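Local coordinates for DNA repair and telomere maintenance protein nbs1 (Schizosaccharomyces pombe, PDB 3HUE) that serves as the phosphoprotein-binding adaptor of the MRN complex in DNA double-strand break repair and telomere maintenance, here represented by its N-terminal FHA and tandem BRCT domains, at residues Y23-N28 against R46-T51; K58-G63 against S115-F120; S131-L136 against Q182-V187. One frame throughout, in Å; residues are numbered along the deposited sequence.

Contact 1 of 3, residues Y23-N28 against R46-T51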
loop_
_atom_site.group_PDB
_atom_site.type_symbol
_atom_site.label_atom_id
_atom_site.label_comp_id
_atom_site.label_asym_id
_atom_site.label_seq_id
_atom_site.Cartn_x
_atom_site.Cartn_y
_atom_site.Cartn_z
ATOM N N TYR A 23 15.986 19.269 -5.836
ATOM C CA TYR A 23 15.239 20.492 -5.542
ATOM C C TYR A 23 16.183 21.599 -5.075
ATOM O O TYR A 23 16.944 21.413 -4.124
ATOM C CB TYR A 23 14.177 20.210 -4.470
ATOM C CG TYR A 23 13.151 19.170 -4.863
ATOM C CD1 TYR A 23 13.357 17.812 -4.579
ATOM C CD2 TYR A 23 11.972 19.538 -5.514
ATOM C CE1 TYR A 23 12.440 16.855 -4.947
ATOM C CE2 TYR A 23 11.024 18.582 -5.867
ATOM C CZ TYR A 23 11.271 17.241 -5.590
ATOM O OH TYR A 23 10.340 16.296 -5.941
ATOM N N ILE A 24 16.151 22.740 -5.753
ATOM C CA ILE A 24 16.940 23.884 -5.298
ATOM C C ILE A 24 16.074 24.816 -4.457
ATOM O O ILE A 24 15.118 25.450 -4.923
ATOM C CB ILE A 24 17.797 24.514 -6.418
ATOM C CG1 ILE A 24 19.062 23.671 -6.547
ATOM C CG2 ILE A 24 18.234 25.944 -6.069
ATOM C CD1 ILE A 24 19.483 23.392 -7.941
ATOM N N VAL A 25 16.436 24.831 -3.184
ATOM C CA VAL A 25 15.700 25.479 -2.124
ATOM C C VAL A 25 16.375 26.823 -1.899
ATOM O O VAL A 25 17.602 26.894 -1.854
ATOM C CB VAL A 25 15.740 24.599 -0.842
ATOM C CG1 VAL A 25 14.603 24.942 0.069
ATOM C CG2 VAL A 25 15.632 23.109 -1.198
ATOM N N GLY A 26 15.588 27.886 -1.788
ATOM C CA GLY A 26 16.133 29.242 -1.596
ATOM C C GLY A 26 15.093 30.327 -1.758
ATOM O O GLY A 26 13.963 30.044 -2.152
ATOM N N ARG A 27 15.467 31.567 -1.454
ATOM C CA ARG A 27 14.529 32.685 -1.584
ATOM C C ARG A 27 14.281 33.113 -3.047
ATOM O O ARG A 27 13.168 33.543 -3.381
ATOM C CB ARG A 27 14.904 33.870 -0.662
ATOM C CG ARG A 27 15.762 34.969 -1.286
ATOM C CD ARG A 27 16.004 36.126 -0.351
ATOM N NE ARG A 27 16.923 37.085 -0.962
ATOM C CZ ARG A 27 18.249 37.065 -0.827
ATOM N NH1 ARG A 27 18.843 36.136 -0.079
ATOM N NH2 ARG A 27 18.988 37.985 -1.441
ATOM N N ASN A 28 15.296 32.961 -3.904
ATOM C CA ASN A 28 15.227 33.462 -5.274
ATOM C C ASN A 28 15.126 32.354 -6.284
ATOM O O ASN A 28 16.016 32.127 -7.108
ATOM C CB ASN A 28 16.375 34.425 -5.578
ATOM C CG ASN A 28 16.036 35.859 -5.238
ATOM O OD1 ASN A 28 15.022 36.147 -4.591
ATOM N ND2 ASN A 28 16.888 36.776 -5.677
ATOM N N ARG A 46 19.927 30.899 -3.533
ATOM C CA ARG A 46 19.938 29.440 -3.629
ATOM C C ARG A 46 20.691 28.923 -2.389
ATOM O O ARG A 46 21.915 29.079 -2.272
ATOM C CB ARG A 46 20.604 28.979 -4.934
ATOM C CG ARG A 46 20.098 29.690 -6.189
ATOM C CD ARG A 46 21.055 29.558 -7.334
ATOM N NE ARG A 46 20.597 28.526 -8.249
ATOM C CZ ARG A 46 20.998 27.258 -8.260
ATOM N NH1 ARG A 46 21.910 26.786 -7.419
ATOM N NH2 ARG A 46 20.468 26.450 -9.157
ATOM N N HIS A 47 19.941 28.337 -1.456
ATOM C CA HIS A 47 20.454 27.966 -0.129
ATOM C C HIS A 47 20.819 26.492 0.014
ATOM O O HIS A 47 21.908 26.163 0.493
ATOM C CB HIS A 47 19.474 28.373 0.989
ATOM C CG HIS A 47 20.099 28.451 2.354
ATOM N ND1 HIS A 47 20.410 29.649 2.963
ATOM C CD2 HIS A 47 20.489 27.482 3.218
ATOM C CE1 HIS A 47 20.950 29.417 4.145
ATOM N NE2 HIS A 47 21.016 28.109 4.322
ATOM N N ALA A 48 19.894 25.608 -0.358
ATOM C CA ALA A 48 20.090 24.184 -0.164
ATOM C C ALA A 48 19.671 23.370 -1.353
ATOM O O ALA A 48 18.839 23.804 -2.146
ATOM C CB ALA A 48 19.376 23.700 1.090
ATOM N N ARG A 49 20.283 22.199 -1.488
ATOM C CA ARG A 49 19.842 21.199 -2.440
ATOM C C ARG A 49 19.242 20.045 -1.666
ATOM O O ARG A 49 19.888 19.466 -0.802
ATOM C CB ARG A 49 20.992 20.712 -3.312
ATOM C CG ARG A 49 20.551 19.731 -4.371
ATOM C CD ARG A 49 21.704 19.189 -5.166
ATOM N NE ARG A 49 22.150 20.140 -6.174
ATOM C CZ ARG A 49 21.692 20.204 -7.420
ATOM N NH1 ARG A 49 20.761 19.369 -7.835
ATOM N NH2 ARG A 49 22.179 21.109 -8.261
ATOM N N PHE A 50 17.995 19.726 -1.976
ATOM C CA PHE A 50 17.332 18.561 -1.407
ATOM C C PHE A 50 17.340 17.515 -2.504
ATOM O O PHE A 50 16.745 17.724 -3.561
ATOM C CB PHE A 50 15.884 18.882 -0.997
ATOM C CG PHE A 50 15.734 19.723 0.268
ATOM C CD1 PHE A 50 16.832 20.318 0.921
ATOM C CD2 PHE A 50 14.454 19.941 0.786
ATOM C CE1 PHE A 50 16.655 21.093 2.055
ATOM C CE2 PHE A 50 14.263 20.714 1.930
ATOM C CZ PHE A 50 15.366 21.299 2.562
ATOM N N THR A 51 18.052 16.421 -2.273
ATOM C CA THR A 51 18.061 15.311 -3.213
ATOM C C THR A 51 17.385 14.081 -2.591
ATOM O O THR A 51 17.759 13.620 -1.516
ATOM C CB THR A 51 19.482 15.040 -3.749
ATOM O OG1 THR A 51 19.886 16.145 -4.570
ATOM C CG2 THR A 51 19.541 13.756 -4.571
#
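Val25 lays its CG2 methyl over one face of the Phe50 ring, 3.7 Å from Val25 CG2 to the ring centroid and 12° off the ring normal, a CH-pi contact inside the FHA beta-sandwich. The two residues sit on neighbouring strands, 23-26 and 48-51, which run antiparallel. A chi1 of -158° sends CG1 of Val25 away from the backbone N and leaves CG2 beside that nitrogen, over the ring. Tyr23 and Ala48 point to the same buried face: Tyr23 CB meets Phe50 CB at 4.1 Å, and the edge of the tyrosine ring lies in plane with Phe50 O. The tyrosine hydroxyl is hydrogen-bonded to the carbonyl of Phe19. Strand 97-102 of the other sheet packs here, Leu102 on Ala48 and Ile100 on Phe50.

Ile24 points to the reverse face, between two arginines. Its CG2 lies over the centre of one face of the Arg46 guanidinium, while CD1 comes over a face of the Arg49 guanidinium, 3.5 Å from Ile24 CD1 to Arg49 NH2. Each apolar branch thus lies against one face of a guanidinium group; Arg49 NH1 is hydrogen-bonded to Thr22 OG1, just before the first segment.

Tyr23 with Phe50 and Val25 with Ala48 are hydrogen-bonded pairs, separated by the non-hydrogen-bonded pair of Ile24 with Arg49. At the far end the ladder breaks into a classic beta bulge, His47 and Ala48 both facing Val25. One carbonyl oxygen serves both residues: Val25 O accepts from His47 N at 2.8 Å, in the carbonyl plane, and from Ala48 N at 3.0 Å, with that donor tilted 32° out of it.

Contact 2 of 3, residues K58-G63 against S115-F120; sequences KDYFTG and SMCIQF
Tyr60 reaches from the short, weakly bonded helix 59-62 to the segment leading into strand 118-120 and, by ring and backbone, carries most of the first segment's share of the contact. Its chi1 of 172° turns the ring away from the backbone N, past Cys117, and brings the hydroxyl end to Gln119. There Tyr60 OH lies 3.1 Å from Gln119 CB, a carbon near the plane of the ring and at its edge. Tyr60 CE1 comes 3.9 Å from Ile118 O, obliquely to the ring. The hydroxyl is hydrogen-bonded to the main-chain carbonyl of Arg143, so the polar tip of this buried residue is satisfied beyond the two segments.

Cys117 points toward the helix and sets its sulfur close to the root of the same tyrosine. Cys117 SG is 4.1 Å from Tyr60 CD1 and 5.2 Å from the Tyr60 ring centroid, at 57° to the ring normal: an oblique sulfur-aromatic contact. The carbonyl oxygen of Tyr60 accepts a hydrogen bond from the Ser145 hydroxyl.

Within the helix the neighbouring rings also meet. Tyr60 CD2 lies over the centre of one face of the Phe61 ring, while Phe61 CE1 is in plane at the edge of the Tyr60 ring. The turn ends at Gly63, whose positive phi (73°) takes the chain out of helical shape near Ser115.

Helix 59-62 belongs to the FHA domain and strand 118-120 to the parallel sheet of BRCT1, so the arrangement is a buried interdomain interface of the fused FHA-BRCT module of the nibrin family.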
loop_
_atom_site.group_PDB
_atom_site.type_symbol
_atom_site.label_atom_id
_atom_site.label_comp_id
_atom_site.label_asym_id
_atom_site.label_seq_id
_atom_site.Cartn_x
_atom_site.Cartn_y
_atom_site.Cartn_z
ATOM N N LYS A 58 14.436 -3.348 -0.441
ATOM C CA LYS A 58 14.306 -3.376 1.023
ATOM C C LYS A 58 13.217 -2.444 1.593
ATOM O O LYS A 58 12.488 -2.847 2.516
ATOM C CB LYS A 58 15.687 -3.096 1.635
ATOM C CG LYS A 58 15.756 -2.644 3.087
ATOM C CD LYS A 58 17.177 -2.273 3.438
ATOM C CE LYS A 58 17.192 -1.214 4.510
ATOM N NZ LYS A 58 18.573 -0.672 4.649
ATOM N N ASP A 59 13.074 -1.249 1.003
ATOM C CA ASP A 59 12.105 -0.220 1.435
ATOM C C ASP A 59 10.641 -0.636 1.394
ATOM O O ASP A 59 9.806 -0.092 2.128
ATOM C CB ASP A 59 12.287 1.070 0.632
ATOM C CG ASP A 59 13.550 1.804 0.997
ATOM O OD1 ASP A 59 13.748 2.052 2.206
ATOM O OD2 ASP A 59 14.344 2.141 0.088
ATOM N N TYR A 60 10.351 -1.605 0.538
ATOM C CA TYR A 60 9.047 -2.234 0.455
ATOM C C TYR A 60 8.687 -3.080 1.686
ATOM O O TYR A 60 7.509 -3.214 2.022
ATOM C CB TYR A 60 8.974 -3.016 -0.860
ATOM C CG TYR A 60 7.762 -3.881 -1.040
ATOM C CD1 TYR A 60 6.518 -3.326 -1.370
ATOM C CD2 TYR A 60 7.859 -5.264 -0.867
ATOM C CE1 TYR A 60 5.401 -4.132 -1.535
ATOM C CE2 TYR A 60 6.758 -6.083 -1.020
ATOM C CZ TYR A 60 5.536 -5.514 -1.354
ATOM O OH TYR A 60 4.478 -6.354 -1.512
ATOM N N PHE A 61 9.707 -3.629 2.345
ATOM C CA PHE A 61 9.526 -4.558 3.456
ATOM C C PHE A 61 9.640 -3.898 4.823
ATOM O O PHE A 61 8.901 -4.251 5.751
ATOM C CB PHE A 61 10.506 -5.726 3.323
ATOM C CG PHE A 61 10.264 -6.580 2.103
ATOM C CD1 PHE A 61 11.126 -6.503 1.002
ATOM C CD2 PHE A 61 9.160 -7.449 2.041
ATOM C CE1 PHE A 61 10.907 -7.289 -0.138
ATOM C CE2 PHE A 61 8.931 -8.233 0.913
ATOM C CZ PHE A 61 9.808 -8.157 -0.180
ATOM N N THR A 62 10.555 -2.936 4.924
ATOM C CA THR A 62 10.864 -2.236 6.174
ATOM C C THR A 62 9.991 -1.006 6.385
ATOM O O THR A 62 9.899 -0.484 7.498
ATOM C CB THR A 62 12.321 -1.781 6.190
ATOM O OG1 THR A 62 12.521 -0.809 5.154
ATOM C CG2 THR A 62 13.267 -2.976 6.000
ATOM N N GLY A 63 9.386 -0.529 5.300
ATOM C CA GLY A 63 8.613 0.713 5.293
ATOM C C GLY A 63 9.461 1.957 5.384
ATOM O O GLY A 63 8.945 3.046 5.651
ATOM N N SER A 115 4.365 7.028 5.046
ATOM C CA SER A 115 4.602 5.694 4.495
ATOM C C SER A 115 3.541 5.305 3.478
ATOM O O SER A 115 2.339 5.445 3.723
ATOM C CB SER A 115 4.765 4.636 5.589
ATOM O OG SER A 115 3.844 4.839 6.629
HETATM N N MSE A 116 4.028 4.901 2.307
HETATM C CA MSE A 116 3.176 4.405 1.240
HETATM C C MSE A 116 3.848 3.307 0.422
HETATM O O MSE A 116 4.818 3.552 -0.285
HETATM C CB MSE A 116 2.695 5.538 0.346
HETATM C CG MSE A 116 1.292 5.307 -0.107
HETATM SE SE MSE A 116 0.962 6.245 -1.731
HETATM C CE MSE A 116 -0.528 5.215 -2.520
ATOM N N CYS A 117 3.310 2.098 0.554
ATOM C CA CYS A 117 3.820 0.907 -0.096
ATOM C C CYS A 117 2.701 0.237 -0.827
ATOM O O CYS A 117 1.673 -0.117 -0.225
ATOM C CB CYS A 117 4.343 -0.072 0.929
ATOM S SG CYS A 117 6.071 -0.064 1.106
ATOM N N ILE A 118 2.915 0.042 -2.121
ATOM C CA ILE A 118 1.885 -0.516 -2.959
ATOM C C ILE A 118 2.255 -1.931 -3.366
ATOM O O ILE A 118 3.195 -2.155 -4.133
ATOM C CB ILE A 118 1.555 0.365 -4.182
ATOM C CG1 ILE A 118 1.081 1.764 -3.753
ATOM C CG2 ILE A 118 0.448 -0.284 -4.954
ATOM C CD1 ILE A 118 0.983 2.797 -4.895
ATOM N N GLN A 119 1.508 -2.890 -2.840
ATOM C CA GLN A 119 1.659 -4.240 -3.322
ATOM C C GLN A 119 0.713 -4.495 -4.492
ATOM O O GLN A 119 -0.373 -3.925 -4.556
ATOM C CB GLN A 119 1.607 -5.263 -2.183
ATOM C CG GLN A 119 0.380 -6.049 -1.983
ATOM C CD GLN A 119 0.644 -7.327 -1.237
ATOM O OE1 GLN A 119 1.005 -8.331 -1.838
ATOM N NE2 GLN A 119 0.477 -7.298 0.089
ATOM N N PHE A 120 1.167 -5.316 -5.431
ATOM C CA PHE A 120 0.430 -5.588 -6.656
ATOM C C PHE A 120 -0.150 -6.987 -6.643
ATOM O O PHE A 120 0.398 -7.892 -6.012
ATOM C CB PHE A 120 1.330 -5.367 -7.872
ATOM C CG PHE A 120 1.387 -3.936 -8.325
ATOM C CD1 PHE A 120 2.145 -2.983 -7.638
ATOM C CD2 PHE A 120 0.676 -3.534 -9.446
ATOM C CE1 PHE A 120 2.172 -1.652 -8.064
ATOM C CE2 PHE A 120 0.712 -2.203 -9.889
ATOM C CZ PHE A 120 1.460 -1.268 -9.191
#

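Contact 3 of 3, residues S131-L136 against Q182-V187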
loop_
_atom_site.group_PDB
_atom_site.type_symbol
_atom_site.label_atom_id
_atom_site.label_comp_id
_atom_site.label_asym_id
_atom_site.label_seq_id
_atom_site.Cartn_x
_atom_site.Cartn_y
_atom_site.Cartn_z
ATOM N N SER A 131 8.797 1.196 -12.786
ATOM C CA SER A 131 9.551 2.435 -13.043
ATOM C C SER A 131 8.764 3.654 -12.628
ATOM O O SER A 131 9.266 4.477 -11.854
ATOM C CB SER A 131 9.919 2.572 -14.519
ATOM O OG SER A 131 11.021 1.757 -14.835
ATOM N N ASN A 132 7.512 3.706 -13.098
ATOM C CA ASN A 132 6.575 4.790 -12.823
ATOM C C ASN A 132 6.442 5.162 -11.340
ATOM O O ASN A 132 6.541 6.334 -11.006
ATOM C CB ASN A 132 5.212 4.462 -13.432
ATOM C CG ASN A 132 4.396 5.698 -13.719
ATOM O OD1 ASN A 132 3.856 6.333 -12.807
ATOM N ND2 ASN A 132 4.293 6.046 -14.997
ATOM N N LEU A 133 6.291 4.157 -10.476
ATOM C CA LEU A 133 6.203 4.346 -9.024
ATOM C C LEU A 133 7.558 4.413 -8.313
ATOM O O LEU A 133 7.653 5.024 -7.247
ATOM C CB LEU A 133 5.317 3.273 -8.384
ATOM C CG LEU A 133 3.853 3.211 -8.824
ATOM C CD1 LEU A 133 3.273 1.866 -8.467
ATOM C CD2 LEU A 133 3.005 4.325 -8.241
ATOM N N ASN A 134 8.585 3.769 -8.888
ATOM C CA ASN A 134 9.982 3.908 -8.436
ATOM C C ASN A 134 10.431 5.359 -8.478
ATOM O O ASN A 134 10.976 5.866 -7.498
ATOM C CB ASN A 134 10.923 3.010 -9.261
ATOM C CG ASN A 134 12.358 3.017 -8.754
ATOM O OD1 ASN A 134 12.618 2.819 -7.560
ATOM N ND2 ASN A 134 13.303 3.241 -9.664
ATOM N N LEU A 135 10.129 6.028 -9.594
ATOM C CA LEU A 135 10.391 7.454 -9.757
ATOM C C LEU A 135 9.473 8.316 -8.887
ATOM O O LEU A 135 9.868 9.412 -8.490
ATOM C CB LEU A 135 10.338 7.868 -11.239
ATOM C CG LEU A 135 11.307 7.186 -12.223
ATOM C CD1 LEU A 135 10.932 7.509 -13.659
ATOM C CD2 LEU A 135 12.789 7.517 -11.944
ATOM N N LEU A 136 8.280 7.806 -8.564
ATOM C CA LEU A 136 7.367 8.468 -7.617
ATOM C C LEU A 136 7.681 8.185 -6.136
ATOM O O LEU A 136 6.945 8.639 -5.267
ATOM C CB LEU A 136 5.898 8.124 -7.926
ATOM C CG LEU A 136 5.183 8.793 -9.114
ATOM C CD1 LEU A 136 3.950 8.031 -9.539
ATOM C CD2 LEU A 136 4.799 10.206 -8.832
ATOM N N GLN A 182 -2.765 6.037 -12.769
ATOM C CA GLN A 182 -2.846 7.008 -13.866
ATOM C C GLN A 182 -3.105 8.419 -13.337
ATOM O O GLN A 182 -2.432 9.367 -13.764
ATOM C CB GLN A 182 -3.919 6.604 -14.896
ATOM C CG GLN A 182 -3.456 5.512 -15.871
ATOM C CD GLN A 182 -4.586 4.887 -16.680
ATOM O OE1 GLN A 182 -5.172 5.528 -17.554
ATOM N NE2 GLN A 182 -4.879 3.617 -16.404
ATOM N N TYR A 183 -4.040 8.530 -12.387
ATOM C CA TYR A 183 -4.410 9.806 -11.761
ATOM C C TYR A 183 -3.254 10.399 -10.962
ATOM O O TYR A 183 -3.052 11.607 -11.012
ATOM C CB TYR A 183 -5.696 9.653 -10.916
ATOM C CG TYR A 183 -6.237 10.889 -10.185
ATOM C CD1 TYR A 183 -6.156 12.186 -10.738
ATOM C CD2 TYR A 183 -6.898 10.741 -8.954
ATOM C CE1 TYR A 183 -6.655 13.297 -10.050
ATOM C CE2 TYR A 183 -7.420 11.852 -8.268
ATOM C CZ TYR A 183 -7.289 13.118 -8.823
ATOM O OH TYR A 183 -7.785 14.206 -8.156
ATOM N N LEU A 184 -2.486 9.542 -10.285
ATOM C CA LEU A 184 -1.274 9.931 -9.555
ATOM C C LEU A 184 -0.190 10.525 -10.453
ATOM O O LEU A 184 0.491 11.467 -10.043
ATOM C CB LEU A 184 -0.686 8.724 -8.831
ATOM C CG LEU A 184 -0.146 8.745 -7.399
ATOM C CD1 LEU A 184 0.784 7.557 -7.271
ATOM C CD2 LEU A 184 0.557 10.038 -6.932
ATOM N N SER A 185 -0.045 9.982 -11.665
ATOM C CA SER A 185 1.024 10.389 -12.581
ATOM C C SER A 185 0.729 11.675 -13.321
ATOM O O SER A 185 1.642 12.456 -13.580
ATOM C CB SER A 185 1.344 9.282 -13.570
ATOM O OG SER A 185 1.723 8.105 -12.886
ATOM N N THR A 186 -0.543 11.909 -13.642
ATOM C CA THR A 186 -0.962 13.137 -14.338
ATOM C C THR A 186 -0.990 14.351 -13.400
ATOM O O THR A 186 -1.015 15.497 -13.860
ATOM C CB THR A 186 -2.350 12.999 -15.035
ATOM O OG1 THR A 186 -2.767 11.630 -15.056
ATOM C CG2 THR A 186 -2.274 13.512 -16.468
ATOM N N VAL A 187 -0.949 14.078 -12.097
ATOM C CA VAL A 187 -1.194 15.061 -11.047
ATOM C C VAL A 187 0.040 15.317 -10.155
ATOM O O VAL A 187 0.045 16.289 -9.386
ATOM C CB VAL A 187 -2.584 14.727 -10.348
ATOM C CG1 VAL A 187 -2.573 14.605 -8.811
ATOM C CG2 VAL A 187 -3.656 15.666 -10.851
#
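Asn132, the first residue of 131-136 to touch 182-187, meets Ser185. With chi1 at -155° the amide swings out from its own helix toward the other, and Asn132 OD1 stops 2.8 Å from Ser185 OG. The serine hydroxyl has a hydrogen bond inside its own helix, to the carbonyl of Leu181 one turn earlier. Trp129, also on helix 123-135, packs against Ser185 as well.

Leu133 follows on the buried side. It reaches across with its CD2 methyl, and Leu133 CD2 touches Leu184 CD1 at 4.0 Å, the two side chains crossing at about a right angle. Leu133 also packs on Leu181.

Leu136, where the helix has given way to loop, points toward the opposite helix and completes the apolar group. Its side chain and that of Leu184 slide past each other in opposite directions, with Leu136 CD1 3.9 Å from Leu184 CD1. That one leucine methyl of helix 178-193 is therefore touched by both Leu133 and Leu136. The same Leu136 CD1 also reaches Ser185 OG, 4.0 Å away, so it lies beside both the apolar and the polar part of the contact. Outside the pair, Leu136 touches Phe19 of the FHA part and Lys188.

A leucine cluster bordered by an asparagine-serine pair thus joins the first and last helices of BRCT1, which pack together on one side of the central parallel sheet, as is characteristic of the BRCT fold.

How the contacts relate
From the N terminus, contact 1 closes a mostly irregular loop of 17 residues, joining neighbouring strands within the FHA domain. The chain then enters helix 59-62, where contact 2 opens; it closes 51 residues later, after much of the remaining FHA beta structure, and ties that domain to BRCT1. Contact 3 follows wholly within BRCT1, bringing two helices together across 45 residues. The three are in series, neither nested nor crossing. Contacts 2 and 3 touch: Phe120 CZ lies 3.7 Å from Leu133 CD1, packing the BRCT1 sheet on its helix. Contact 1 stays apart, its nearest atoms about 7 Å from contact 3 and about 12 Å from contact 2.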